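Local coordinates for aspartate semialdehyde dehydrogenase (Francisella tularensis subsp. tularensis, PDB 4WOJ), which probably catalyses the NADPH-dependent reductive dephosphorylation of L-aspartyl-4-phosphate to L-aspartate semialdehyde, a step towards lysine, methionine and threonine, at residues L115-L120 against M146-A151; K155-E160 against K259-D264; Q179-Q184 against T223-L228; V282-K287 against D342-F347. All coordinates share one frame; numbering follows the deposited sequence.

Interaction 1 (L115-L120 against M146-A151)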
loop_
_atom_site.group_PDB
_atom_site.type_symbol
_atom_site.label_atom_id
_atom_site.label_comp_id
_atom_site.label_asym_id
_atom_site.label_seq_id
_atom_site.Cartn_x
_atom_site.Cartn_y
_atom_site.Cartn_z
ATOM N N LEU B 115 -24.358 3.532 14.777
ATOM C CA LEU B 115 -23.139 3.948 14.079
ATOM C C LEU B 115 -23.569 5.040 13.120
ATOM O O LEU B 115 -24.604 4.858 12.443
ATOM C CB LEU B 115 -22.493 2.810 13.293
ATOM C CG LEU B 115 -21.633 1.825 14.089
ATOM C CD1 LEU B 115 -21.217 0.616 13.259
ATOM C CD2 LEU B 115 -20.392 2.507 14.615
ATOM N N VAL B 116 -22.821 6.158 13.068
ATOM C CA VAL B 116 -23.247 7.276 12.224
ATOM C C VAL B 116 -22.435 7.466 10.933
ATOM O O VAL B 116 -21.214 7.632 10.945
ATOM C CB VAL B 116 -23.290 8.644 12.982
ATOM C CG1 VAL B 116 -24.280 8.570 14.132
ATOM C CG2 VAL B 116 -21.930 9.053 13.499
ATOM N N LEU B 117 -23.149 7.463 9.817
ATOM C CA LEU B 117 -22.594 7.863 8.536
ATOM C C LEU B 117 -23.787 8.261 7.661
ATOM O O LEU B 117 -24.308 7.476 6.847
ATOM C CB LEU B 117 -21.773 6.740 7.925
ATOM C CG LEU B 117 -20.996 7.055 6.640
ATOM C CD1 LEU B 117 -19.937 8.087 6.879
ATOM C CD2 LEU B 117 -20.359 5.779 6.114
ATOM N N ASP B 118 -24.214 9.497 7.844
ATOM C CA ASP B 118 -25.558 9.906 7.450
ATOM C C ASP B 118 -25.812 9.940 5.934
ATOM O O ASP B 118 -26.948 9.817 5.527
ATOM C CB ASP B 118 -25.917 11.259 8.054
ATOM C CG ASP B 118 -25.128 12.390 7.422
ATOM O OD1 ASP B 118 -23.984 12.629 7.873
ATOM O OD2 ASP B 118 -25.624 13.001 6.460
ATOM N N PRO B 119 -24.770 10.090 5.099
ATOM C CA PRO B 119 -25.081 9.905 3.674
ATOM C C PRO B 119 -25.519 8.471 3.340
ATOM O O PRO B 119 -25.927 8.196 2.216
ATOM C CB PRO B 119 -23.754 10.235 2.986
ATOM C CG PRO B 119 -23.069 11.122 3.943
ATOM C CD PRO B 119 -23.378 10.513 5.276
ATOM N N LEU B 120 -25.395 7.557 4.297
ATOM C CA LEU B 120 -25.855 6.161 4.086
ATOM C C LEU B 120 -26.979 5.708 5.017
ATOM O O LEU B 120 -27.787 4.879 4.641
ATOM C CB LEU B 120 -24.657 5.199 4.167
ATOM C CG LEU B 120 -23.886 5.026 2.850
ATOM C CD1 LEU B 120 -22.636 4.213 3.078
ATOM C CD2 LEU B 120 -24.759 4.336 1.811
ATOM N N MET B 146 -14.646 3.763 2.735
ATOM C CA MET B 146 -14.972 2.803 1.704
ATOM C C MET B 146 -16.428 2.928 1.317
ATOM O O MET B 146 -16.784 3.008 0.141
ATOM C CB MET B 146 -14.746 1.421 2.257
ATOM C CG MET B 146 -15.089 0.351 1.279
ATOM S SD MET B 146 -15.242 -1.166 2.211
ATOM C CE MET B 146 -17.014 -1.280 2.129
ATOM N N SER B 147 -17.266 2.962 2.337
ATOM C CA SER B 147 -18.690 2.942 2.143
ATOM C C SER B 147 -19.121 4.144 1.354
ATOM O O SER B 147 -19.956 4.030 0.457
ATOM C CB SER B 147 -19.407 2.953 3.501
ATOM O OG SER B 147 -18.992 1.841 4.279
ATOM N N LEU B 148 -18.555 5.308 1.687
ATOM C CA LEU B 148 -18.799 6.537 0.916
ATOM C C LEU B 148 -18.346 6.433 -0.544
ATOM O O LEU B 148 -18.998 6.960 -1.433
ATOM C CB LEU B 148 -18.115 7.775 1.576
ATOM C CG LEU B 148 -18.696 8.246 2.909
ATOM C CD1 LEU B 148 -17.709 9.140 3.664
ATOM C CD2 LEU B 148 -20.000 8.987 2.690
ATOM N N ALA B 149 -17.221 5.798 -0.794
ATOM C CA ALA B 149 -16.704 5.725 -2.150
ATOM C C ALA B 149 -17.620 4.859 -3.055
ATOM O O ALA B 149 -17.948 5.242 -4.174
ATOM C CB ALA B 149 -15.312 5.160 -2.140
ATOM N N ILE B 150 -18.043 3.710 -2.556
ATOM C CA ILE B 150 -18.942 2.844 -3.333
ATOM C C ILE B 150 -20.397 2.902 -2.824
ATOM O O ILE B 150 -21.178 1.965 -3.012
ATOM C CB ILE B 150 -18.434 1.398 -3.353
ATOM C CG1 ILE B 150 -18.207 0.875 -1.939
ATOM C CG2 ILE B 150 -17.139 1.342 -4.138
ATOM C CD1 ILE B 150 -17.926 -0.608 -1.882
ATOM N N ALA B 151 -20.745 4.033 -2.217
ATOM C CA ALA B 151 -22.078 4.239 -1.693
ATOM C C ALA B 151 -23.183 3.958 -2.717
ATOM O O ALA B 151 -24.235 3.456 -2.369
ATOM C CB ALA B 151 -22.215 5.654 -1.151
#
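Leu148 of helix 141-149 meets Leu117 and Pro119 at the beta-alpha junction where strand 113-116, an edge of the parallel Rossmann-type sheet, gives way to helix 118-130. The contact is made by carbon atoms almost throughout, without a polar bond between the segments. Leu148 spreads its two methyls over two partners: CD1 lies 4.1 Å from Leu117 CD1, while CD2 rests against the proline, 3.9 Å from Pro119 CG. In both pairs the side chains run at a slant to one another, so single branches touch rather than whole lengths. Leu117 occupies the N-cap position, and the turn that follows is tied by Leu120 N to Leu117 O at 2.8 Å. Its CG stands anti to the backbone N (chi1 -174°), which carries both methyls toward helix 141-149; the second, Leu117 CD2, comes 4.0 Å from Ser147 CB.

Ser147 therefore joins the contact through its carbon. Its hydroxyl lies beside the backbone N (chi1 -58°) and hydrogen-bonds to Val143 O, one turn earlier, which satisfies the polar atom within its own helix. Around the interface, Trp355 of helix 354-369 packs on both Pro119 and Leu148, and Ile329 also touches Leu148. The side chain of Leu148 is about 10 Å from that of Cys141, the predicted acyl-thioester residue, which begins the same helix. Leu120 completes the contact by spanning the end of this helix: CD2 is 4.1 Å from Ala151 CB, and CD1 is 3.5 Å from Ser147 CB.

Interaction 2 (K155-E160 against K259-D264)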
loop_
_atom_site.group_PDB
_atom_site.type_symbol
_atom_site.label_atom_id
_atom_site.label_comp_id
_atom_site.label_asym_id
_atom_site.label_seq_id
_atom_site.Cartn_x
_atom_site.Cartn_y
_atom_site.Cartn_z
ATOM N N LYS B 155 -26.248 1.409 -1.790
ATOM C CA LYS B 155 -27.637 1.841 -1.715
ATOM C C LYS B 155 -28.538 0.946 -2.567
ATOM O O LYS B 155 -29.641 0.639 -2.184
ATOM C CB LYS B 155 -27.770 3.261 -2.233
ATOM C CG LYS B 155 -27.145 4.334 -1.368
ATOM C CD LYS B 155 -27.094 5.638 -2.165
ATOM C CE LYS B 155 -26.798 6.837 -1.281
ATOM N NZ LYS B 155 -27.230 8.096 -1.960
ATOM N N GLU B 156 -28.078 0.569 -3.743
ATOM C CA GLU B 156 -28.853 -0.343 -4.585
ATOM C C GLU B 156 -28.687 -1.806 -4.196
ATOM O O GLU B 156 -29.099 -2.669 -4.927
ATOM C CB GLU B 156 -28.471 -0.166 -6.033
ATOM C CG GLU B 156 -28.704 1.257 -6.506
ATOM C CD GLU B 156 -28.866 1.327 -7.983
ATOM O OE1 GLU B 156 -29.215 0.293 -8.614
ATOM O OE2 GLU B 156 -28.641 2.420 -8.490
ATOM N N ASP B 157 -28.097 -2.069 -3.040
ATOM C CA ASP B 157 -27.791 -3.414 -2.609
ATOM C C ASP B 157 -27.175 -4.258 -3.720
ATOM O O ASP B 157 -27.545 -5.431 -3.896
ATOM C CB ASP B 157 -29.042 -4.104 -2.066
ATOM C CG ASP B 157 -28.707 -5.303 -1.207
ATOM O OD1 ASP B 157 -27.577 -5.357 -0.637
ATOM O OD2 ASP B 157 -29.574 -6.204 -1.095
ATOM N N LEU B 158 -26.228 -3.677 -4.460
ATOM C CA LEU B 158 -25.579 -4.392 -5.575
ATOM C C LEU B 158 -24.281 -5.123 -5.220
ATOM O O LEU B 158 -23.763 -5.896 -6.015
ATOM C CB LEU B 158 -25.363 -3.431 -6.746
ATOM C CG LEU B 158 -26.671 -3.035 -7.456
ATOM C CD1 LEU B 158 -26.418 -2.026 -8.540
ATOM C CD2 LEU B 158 -27.380 -4.240 -8.072
ATOM N N VAL B 159 -23.791 -4.940 -3.998
ATOM C CA VAL B 159 -22.483 -5.476 -3.626
ATOM C C VAL B 159 -22.670 -6.764 -2.836
ATOM O O VAL B 159 -23.327 -6.743 -1.785
ATOM C CB VAL B 159 -21.714 -4.467 -2.753
ATOM C CG1 VAL B 159 -20.427 -5.073 -2.238
ATOM C CG2 VAL B 159 -21.466 -3.188 -3.521
ATOM N N GLU B 160 -22.048 -7.843 -3.334
ATOM C CA GLU B 160 -22.082 -9.185 -2.725
ATOM C C GLU B 160 -20.966 -9.323 -1.690
ATOM O O GLU B 160 -21.213 -9.808 -0.601
ATOM C CB GLU B 160 -21.923 -10.286 -3.785
ATOM C CG GLU B 160 -22.324 -11.683 -3.294
ATOM C CD GLU B 160 -22.370 -12.735 -4.398
ATOM O OE1 GLU B 160 -23.085 -12.562 -5.411
ATOM O OE2 GLU B 160 -21.691 -13.767 -4.259
ATOM N N LYS B 259 -28.914 -9.371 4.741
ATOM C CA LYS B 259 -27.969 -10.327 4.215
ATOM C C LYS B 259 -26.561 -9.808 4.430
ATOM O O LYS B 259 -26.186 -8.788 3.856
ATOM C CB LYS B 259 -28.251 -10.503 2.713
ATOM C CG LYS B 259 -27.436 -11.590 2.036
ATOM C CD LYS B 259 -27.429 -11.377 0.533
ATOM C CE LYS B 259 -26.951 -12.619 -0.210
ATOM N NZ LYS B 259 -27.997 -13.678 -0.280
ATOM N N THR B 260 -25.758 -10.498 5.228
ATOM C CA THR B 260 -24.409 -9.976 5.468
ATOM C C THR B 260 -23.568 -9.844 4.190
ATOM O O THR B 260 -23.507 -10.736 3.355
ATOM C CB THR B 260 -23.596 -10.758 6.495
ATOM O OG1 THR B 260 -22.326 -10.092 6.653
ATOM C CG2 THR B 260 -23.376 -12.211 6.052
ATOM N N ILE B 261 -22.946 -8.690 4.051
ATOM C CA ILE B 261 -21.976 -8.454 3.007
ATOM C C ILE B 261 -20.613 -8.651 3.662
ATOM O O ILE B 261 -20.191 -7.834 4.512
ATOM C CB ILE B 261 -22.109 -7.020 2.483
ATOM C CG1 ILE B 261 -23.443 -6.855 1.776
ATOM C CG2 ILE B 261 -20.936 -6.609 1.573
ATOM C CD1 ILE B 261 -23.858 -5.396 1.752
ATOM N N PRO B 262 -19.911 -9.726 3.289
ATOM C CA PRO B 262 -18.586 -9.888 3.838
ATOM C C PRO B 262 -17.641 -8.753 3.392
ATOM O O PRO B 262 -17.708 -8.287 2.257
ATOM C CB PRO B 262 -18.136 -11.234 3.273
ATOM C CG PRO B 262 -19.361 -11.930 2.812
ATOM C CD PRO B 262 -20.299 -10.850 2.429
ATOM N N VAL B 263 -16.781 -8.318 4.306
ATOM C CA VAL B 263 -15.668 -7.375 4.002
ATOM C C VAL B 263 -14.424 -8.004 4.582
ATOM O O VAL B 263 -14.397 -8.462 5.708
ATOM C CB VAL B 263 -15.891 -5.946 4.537
ATOM C CG1 VAL B 263 -14.712 -5.012 4.198
ATOM C CG2 VAL B 263 -17.161 -5.344 3.949
ATOM N N ASP B 264 -13.391 -8.113 3.782
ATOM C CA ASP B 264 -12.167 -8.709 4.276
ATOM C C ASP B 264 -11.013 -8.128 3.481
ATOM O O ASP B 264 -11.212 -7.431 2.508
ATOM C CB ASP B 264 -12.216 -10.244 4.165
ATOM C CG ASP B 264 -11.475 -10.958 5.333
ATOM O OD1 ASP B 264 -10.544 -10.331 5.930
ATOM O OD2 ASP B 264 -11.858 -12.139 5.666
#
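Ile261 and Pro262 meet Val159 and Glu160 at the start of a parallel strand pair, 159-167 with 263-266, at the edge of the mixed sheet in the dimerisation domain. Here the two segments are not yet paired: the nearest alpha carbons, those of Glu160 and Ile261, are 5.8 Å apart, and the contact consists largely of carbon groups set against carbonyl oxygens. Ile261 CG1 lies 3.6 Å from Val159 O, and Ile261 CG2 is 3.9 Å from Glu160 O. The same Glu160 O approaches Pro262 CD at 3.3 Å, the carbon bonded to the proline nitrogen, which has no N-H to offer that oxygen.

Only one apolar side-chain pair adds to this. Val159 CG1 is anti to the backbone N (chi1 174°) and reaches Ile261 CG2 at 4.1 Å, the two side chains crossing at about a right angle. The side chain of Glu160 leaves its backbone away from 259-264, and it is the carbonyl that touches. Asp157 touches more loosely, with OD1 4.4 Å from Ile261 CD1; that oxygen is engaged in a salt bridge with Arg285.

With its positive phi, Asp157 is the C-prime residue of a Schellman motif that ends helix 151-154, and the chain passes from there into strand 159-167. Further along, backbone hydrogen bonds of Val162 with Pro262 and Asp264 establish the parallel pairing. Leu251 of helix 242-255 covers Ile261, strand 275-284 flanks Val159 and Glu160 through Val282 and Lys283, and Leu339 of the second subunit packs on Pro262.

Interaction 3 (Q179-Q184 against T223-L228); sequences QELLQQ and TLAYNL
Gln184 presents its amide oxygen to two successive backbone N-H groups, those of Leu224 and Ala225. The bond from Leu224 N to Gln184 OE1 measures 3.0 Å, with the donor tilted 34° from the carbonyl plane; the one from Ala225 N to the same OE1, at 3.4 Å, is weak. Alongside, Leu181 packs by its two methyls, CD1 lying 3.9 Å from Ala225 N and CD2 4.2 Å from Leu224 CD2. Thr223 CG2 also rests against Gln184 OE1, at 3.5 Å.

A second shell fixes the amide. Gln184 runs out extended beyond CG, and its NE2 hydrogen-bonds to Pro216 O and Thr220 OG1, so that both ends of the buried group are used and its rotation is set. One turn back, Glu180 binds the N-H groups of Lys219 and Thr220. On the loop side, Asn227 ND2 lies 2.8 Å from Thr223 O, in a bond that is nearly straight (166°), while Asn227 OD1 accepts from Gln321 N of the second subunit.

Leu224 to Asn227 form a type II beta turn. Helix 175-191 thus holds a turn of the long loop near the dimer interface by a side-chain amide that accepts backbone N-H groups.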
loop_
_atom_site.group_PDB
_atom_site.type_symbol
_atom_site.label_atom_id
_atom_site.label_comp_id
_atom_site.label_asym_id
_atom_site.label_seq_id
_atom_site.Cartn_x
_atom_site.Cartn_y
_atom_site.Cartn_z
ATOM N N GLN B 179 4.248 12.673 14.605
ATOM C CA GLN B 179 5.480 13.363 14.973
ATOM C C GLN B 179 6.638 12.395 14.881
ATOM O O GLN B 179 7.668 12.702 14.291
ATOM C CB GLN B 179 5.370 13.922 16.389
ATOM C CG GLN B 179 4.777 15.312 16.430
ATOM C CD GLN B 179 4.131 15.658 17.759
ATOM O OE1 GLN B 179 4.314 14.975 18.763
ATOM N NE2 GLN B 179 3.357 16.730 17.761
ATOM N N GLU B 180 6.462 11.215 15.457
ATOM C CA GLU B 180 7.494 10.168 15.343
ATOM C C GLU B 180 7.876 9.931 13.866
ATOM O O GLU B 180 9.049 9.978 13.505
ATOM C CB GLU B 180 7.067 8.855 16.040
ATOM C CG GLU B 180 8.267 8.093 16.573
ATOM C CD GLU B 180 7.938 6.734 17.167
ATOM O OE1 GLU B 180 7.545 5.843 16.394
ATOM O OE2 GLU B 180 8.096 6.533 18.402
ATOM N N LEU B 181 6.875 9.713 13.010
ATOM C CA LEU B 181 7.133 9.401 11.608
ATOM C C LEU B 181 7.945 10.519 10.990
ATOM O O LEU B 181 8.934 10.260 10.257
ATOM C CB LEU B 181 5.832 9.153 10.814
ATOM C CG LEU B 181 5.978 9.212 9.273
ATOM C CD1 LEU B 181 6.937 8.202 8.704
ATOM C CD2 LEU B 181 4.639 9.054 8.593
ATOM N N LEU B 182 7.506 11.754 11.231
ATOM C CA LEU B 182 8.228 12.931 10.679
ATOM C C LEU B 182 9.650 12.931 11.171
ATOM O O LEU B 182 10.563 13.193 10.432
ATOM C CB LEU B 182 7.560 14.248 11.037
ATOM C CG LEU B 182 6.180 14.495 10.420
ATOM C CD1 LEU B 182 5.515 15.688 11.080
ATOM C CD2 LEU B 182 6.281 14.669 8.914
ATOM N N GLN B 183 9.834 12.566 12.419
ATOM C CA GLN B 183 11.161 12.594 13.011
ATOM C C GLN B 183 12.081 11.469 12.515
ATOM O O GLN B 183 13.243 11.699 12.167
ATOM C CB GLN B 183 11.019 12.575 14.518
ATOM C CG GLN B 183 12.259 12.151 15.242
ATOM C CD GLN B 183 12.328 12.848 16.554
ATOM O OE1 GLN B 183 11.472 12.642 17.409
ATOM N NE2 GLN B 183 13.332 13.730 16.709
ATOM N N GLN B 184 11.578 10.248 12.496
ATOM C CA GLN B 184 12.326 9.149 11.865
ATOM C C GLN B 184 12.877 9.621 10.527
ATOM O O GLN B 184 14.049 9.516 10.260
ATOM C CB GLN B 184 11.441 7.931 11.641
ATOM C CG GLN B 184 10.998 7.245 12.913
ATOM C CD GLN B 184 9.821 6.302 12.681
ATOM O OE1 GLN B 184 9.397 6.103 11.529
ATOM N NE2 GLN B 184 9.267 5.721 13.784
ATOM N N THR B 223 10.350 1.301 12.726
ATOM C CA THR B 223 10.419 2.463 11.885
ATOM C C THR B 223 9.422 2.353 10.710
ATOM O O THR B 223 9.434 1.375 9.968
ATOM C CB THR B 223 11.844 2.652 11.354
ATOM O OG1 THR B 223 12.737 2.867 12.456
ATOM C CG2 THR B 223 11.884 3.833 10.434
ATOM N N LEU B 224 8.576 3.369 10.546
ATOM C CA LEU B 224 7.609 3.427 9.438
ATOM C C LEU B 224 8.202 4.088 8.190
ATOM O O LEU B 224 7.821 3.769 7.062
ATOM C CB LEU B 224 6.339 4.159 9.900
ATOM C CG LEU B 224 5.190 4.387 8.915
ATOM C CD1 LEU B 224 4.776 3.084 8.263
ATOM C CD2 LEU B 224 3.994 5.041 9.598
ATOM N N ALA B 225 9.162 4.982 8.376
ATOM C CA ALA B 225 9.774 5.667 7.220
ATOM C C ALA B 225 10.500 4.668 6.306
ATOM O O ALA B 225 11.224 3.803 6.789
ATOM C CB ALA B 225 10.745 6.761 7.671
ATOM N N TYR B 226 10.319 4.836 4.996
ATOM C CA TYR B 226 10.794 3.885 3.981
ATOM C C TYR B 226 10.369 2.473 4.330
ATOM O O TYR B 226 11.093 1.503 4.089
ATOM C CB TYR B 226 12.308 3.948 3.812
ATOM C CG TYR B 226 12.815 5.333 3.430
ATOM C CD1 TYR B 226 12.539 5.888 2.184
ATOM C CD2 TYR B 226 13.579 6.075 4.320
ATOM C CE1 TYR B 226 12.993 7.157 1.851
ATOM C CE2 TYR B 226 14.052 7.325 3.990
ATOM C CZ TYR B 226 13.758 7.871 2.763
ATOM O OH TYR B 226 14.251 9.128 2.466
ATOM N N ASN B 227 9.179 2.354 4.896
ATOM C CA ASN B 227 8.732 1.074 5.318
ATOM C C ASN B 227 7.230 0.942 5.209
ATOM O O ASN B 227 6.553 1.828 4.758
ATOM C CB ASN B 227 9.216 0.858 6.748
ATOM C CG ASN B 227 9.363 -0.599 7.084
ATOM O OD1 ASN B 227 9.364 -1.442 6.194
ATOM N ND2 ASN B 227 9.457 -0.912 8.371
ATOM N N LEU B 228 6.727 -0.207 5.583
ATOM C CA LEU B 228 5.274 -0.386 5.754
ATOM C C LEU B 228 5.006 -1.465 6.816
ATOM O O LEU B 228 5.840 -2.306 7.052
ATOM C CB LEU B 228 4.568 -0.657 4.420
ATOM C CG LEU B 228 4.998 -1.851 3.615
ATOM C CD1 LEU B 228 4.474 -3.165 4.208
ATOM C CD2 LEU B 228 4.476 -1.688 2.200
#

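Interaction 4 (V282-K287 against D342-F347)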
loop_
_atom_site.group_PDB
_atom_site.type_symbol
_atom_site.label_atom_id
_atom_site.label_comp_id
_atom_site.label_asym_id
_atom_site.label_seq_id
_atom_site.Cartn_x
_atom_site.Cartn_y
_atom_site.Cartn_z
ATOM N N VAL B 282 -14.352 -5.661 -5.723
ATOM C CA VAL B 282 -15.756 -5.729 -5.322
ATOM C C VAL B 282 -16.475 -6.729 -6.208
ATOM O O VAL B 282 -16.397 -6.614 -7.450
ATOM C CB VAL B 282 -16.468 -4.390 -5.466
ATOM C CG1 VAL B 282 -17.856 -4.479 -4.891
ATOM C CG2 VAL B 282 -15.696 -3.278 -4.737
ATOM N N LYS B 283 -17.139 -7.711 -5.576
ATOM C CA LYS B 283 -17.960 -8.672 -6.313
ATOM C C LYS B 283 -19.383 -8.162 -6.252
ATOM O O LYS B 283 -19.884 -7.846 -5.188
ATOM C CB LYS B 283 -17.888 -10.049 -5.706
ATOM C CG LYS B 283 -18.679 -11.082 -6.486
ATOM C CD LYS B 283 -18.601 -12.442 -5.833
ATOM C CE LYS B 283 -18.988 -13.534 -6.795
ATOM N NZ LYS B 283 -17.880 -13.817 -7.749
ATOM N N LEU B 284 -20.014 -8.063 -7.416
ATOM C CA LEU B 284 -21.386 -7.562 -7.528
ATOM C C LEU B 284 -22.427 -8.670 -7.468
ATOM O O LEU B 284 -22.121 -9.828 -7.690
ATOM C CB LEU B 284 -21.541 -6.753 -8.828
ATOM C CG LEU B 284 -20.729 -5.438 -8.909
ATOM C CD1 LEU B 284 -20.883 -4.817 -10.269
ATOM C CD2 LEU B 284 -21.141 -4.443 -7.843
ATOM N N ARG B 285 -23.664 -8.317 -7.173
ATOM C CA ARG B 285 -24.742 -9.308 -7.221
ATOM C C ARG B 285 -25.225 -9.555 -8.651
ATOM O O ARG B 285 -25.892 -10.533 -8.906
ATOM C CB ARG B 285 -25.942 -8.880 -6.380
ATOM C CG ARG B 285 -25.655 -8.726 -4.912
ATOM C CD ARG B 285 -26.936 -8.756 -4.108
ATOM N NE ARG B 285 -26.774 -8.105 -2.805
ATOM C CZ ARG B 285 -26.153 -8.643 -1.765
ATOM N NH1 ARG B 285 -25.602 -9.857 -1.852
ATOM N NH2 ARG B 285 -26.089 -7.968 -0.622
ATOM N N GLN B 286 -24.922 -8.633 -9.548
ATOM C CA GLN B 286 -25.340 -8.667 -10.940
ATOM C C GLN B 286 -24.192 -8.194 -11.780
ATOM O O GLN B 286 -23.452 -7.303 -11.370
ATOM C CB GLN B 286 -26.420 -7.629 -11.189
ATOM C CG GLN B 286 -27.833 -7.985 -10.762
ATOM C CD GLN B 286 -28.682 -6.742 -10.566
ATOM O OE1 GLN B 286 -28.447 -5.708 -11.203
ATOM N NE2 GLN B 286 -29.664 -6.828 -9.675
ATOM N N LYS B 287 -24.069 -8.743 -12.981
ATOM C CA LYS B 287 -23.080 -8.249 -13.920
ATOM C C LYS B 287 -23.513 -6.888 -14.458
ATOM O O LYS B 287 -24.652 -6.686 -14.822
ATOM C CB LYS B 287 -22.818 -9.267 -15.025
ATOM C CG LYS B 287 -22.081 -10.495 -14.473
ATOM C CD LYS B 287 -22.887 -11.782 -14.450
ATOM C CE LYS B 287 -22.236 -12.771 -13.472
ATOM N NZ LYS B 287 -22.528 -14.212 -13.730
ATOM N N ASP B 342 -18.387 -10.692 -12.801
ATOM C CA ASP B 342 -19.079 -9.819 -11.847
ATOM C C ASP B 342 -18.170 -9.026 -10.869
ATOM O O ASP B 342 -18.647 -8.364 -9.972
ATOM C CB ASP B 342 -20.152 -10.601 -11.078
ATOM C CG ASP B 342 -19.634 -11.879 -10.441
ATOM O OD1 ASP B 342 -18.408 -12.051 -10.388
ATOM O OD2 ASP B 342 -20.473 -12.716 -9.973
ATOM N N ILE B 343 -16.861 -9.096 -11.043
ATOM C CA ILE B 343 -15.955 -8.429 -10.121
ATOM C C ILE B 343 -15.397 -7.216 -10.797
ATOM O O ILE B 343 -15.051 -7.277 -11.944
ATOM C CB ILE B 343 -14.811 -9.368 -9.661
ATOM C CG1 ILE B 343 -15.409 -10.525 -8.849
ATOM C CG2 ILE B 343 -13.762 -8.586 -8.876
ATOM C CD1 ILE B 343 -14.412 -11.591 -8.465
ATOM N N PHE B 344 -15.358 -6.098 -10.106
ATOM C CA PHE B 344 -14.574 -4.930 -10.602
ATOM C C PHE B 344 -13.555 -4.490 -9.583
ATOM O O PHE B 344 -13.631 -4.844 -8.421
ATOM C CB PHE B 344 -15.457 -3.750 -11.021
ATOM C CG PHE B 344 -15.933 -2.891 -9.884
ATOM C CD1 PHE B 344 -17.102 -3.199 -9.212
ATOM C CD2 PHE B 344 -15.285 -1.694 -9.574
ATOM C CE1 PHE B 344 -17.574 -2.402 -8.192
ATOM C CE2 PHE B 344 -15.743 -0.906 -8.546
ATOM C CZ PHE B 344 -16.881 -1.260 -7.841
ATOM N N HIS B 345 -12.569 -3.752 -10.068
ATOM C CA HIS B 345 -11.528 -3.136 -9.222
ATOM C C HIS B 345 -11.604 -1.638 -9.283
ATOM O O HIS B 345 -11.991 -1.073 -10.306
ATOM C CB HIS B 345 -10.148 -3.514 -9.734
ATOM C CG HIS B 345 -9.959 -4.985 -9.934
ATOM N ND1 HIS B 345 -9.611 -5.842 -8.910
ATOM C CD2 HIS B 345 -10.060 -5.754 -11.045
ATOM C CE1 HIS B 345 -9.497 -7.066 -9.381
ATOM N NE2 HIS B 345 -9.749 -7.036 -10.675
ATOM N N CYS B 346 -11.190 -0.989 -8.197
ATOM C CA CYS B 346 -11.020 0.438 -8.154
ATOM C C CYS B 346 -10.091 0.718 -7.017
ATOM O O CYS B 346 -9.756 -0.192 -6.295
ATOM C CB CYS B 346 -12.334 1.186 -7.952
ATOM S SG CYS B 346 -13.269 0.738 -6.492
ATOM N N PHE B 347 -9.638 1.970 -6.936
ATOM C CA PHE B 347 -8.736 2.482 -5.895
ATOM C C PHE B 347 -9.309 3.793 -5.401
ATOM O O PHE B 347 -9.645 4.630 -6.197
ATOM C CB PHE B 347 -7.332 2.750 -6.464
ATOM C CG PHE B 347 -6.262 2.969 -5.430
ATOM C CD1 PHE B 347 -5.634 1.915 -4.822
ATOM C CD2 PHE B 347 -5.813 4.272 -5.117
ATOM C CE1 PHE B 347 -4.629 2.129 -3.890
ATOM C CE2 PHE B 347 -4.814 4.493 -4.196
ATOM C CZ PHE B 347 -4.217 3.415 -3.571
HETATM O O HOH W 1 -22.464 -12.626 -8.292
#
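Val282 and Phe344 form the tight end of this contact, an antiparallel hydrogen-bonded pair between neighbouring strands 275-284 and 343-351. Val282 N binds Phe344 O at 2.9 Å, almost straight at 176°, and Phe344 N returns the bond to Val282 O. A third backbone bond joins Leu284 N to Asp342 O. On the face that carries Val282 and Phe344, Phe344 CG sits between its backbone N and carbonyl carbon (chi1 81°), and the ring lies beside Val282, CE1 being 3.6 Å from Val282 CB. Leu284 CD2 meets the ring at its edge, 4.1 Å from CE1, and Ile293 and Ile297 of helix 290-298 also pack on Phe344.

The other face begins with Lys283 CB against Ile343 CG1 at 4.0 Å and opens outward into charge. Lys283 is extended until its last torsion bends, bringing NZ to 3.2 Å from Asp342 OD1 in a salt bridge on the syn side, 28° out of the carboxylate plane. A water lies 2.6 Å from Asp342 OD2 and within bonding distance of Leu284 O, though it may not donate to both at once. Exposed Lys287 lays its aliphatic chain against Asp342 CB, but its NZ stays 4.5 Å from Asp342 OD2 and makes its salt bridge with Asp341.

The division implies that backbone bonds fix the strand register, with the buried aromatic packed against it, whereas the carboxylate, near two lysines and a water, is probably stabilised as an anion at the strand end.

Interactions 1 and 3 are buried, whereas interactions 2 and 4 are only partly so and run out to solvent. Interactions 2 and 4 belong to one mixed sheet: strands 159-167 and 275-284 are neighbours, and Leu158 O meets Arg285 N at 2.7 Å, a probable hydrogen bond. Interaction 1 touches interaction 2 by packing of Leu120 on Lys155, while interaction 3 stands apart, its centre about 31 Å from that of interaction 1. Chemistry follows place: methyl packing in 1, carbons against carbonyls in 2, a buried amide in 3, strand pairing and a salt bridge in 4. All but interaction 1 touch the second subunit.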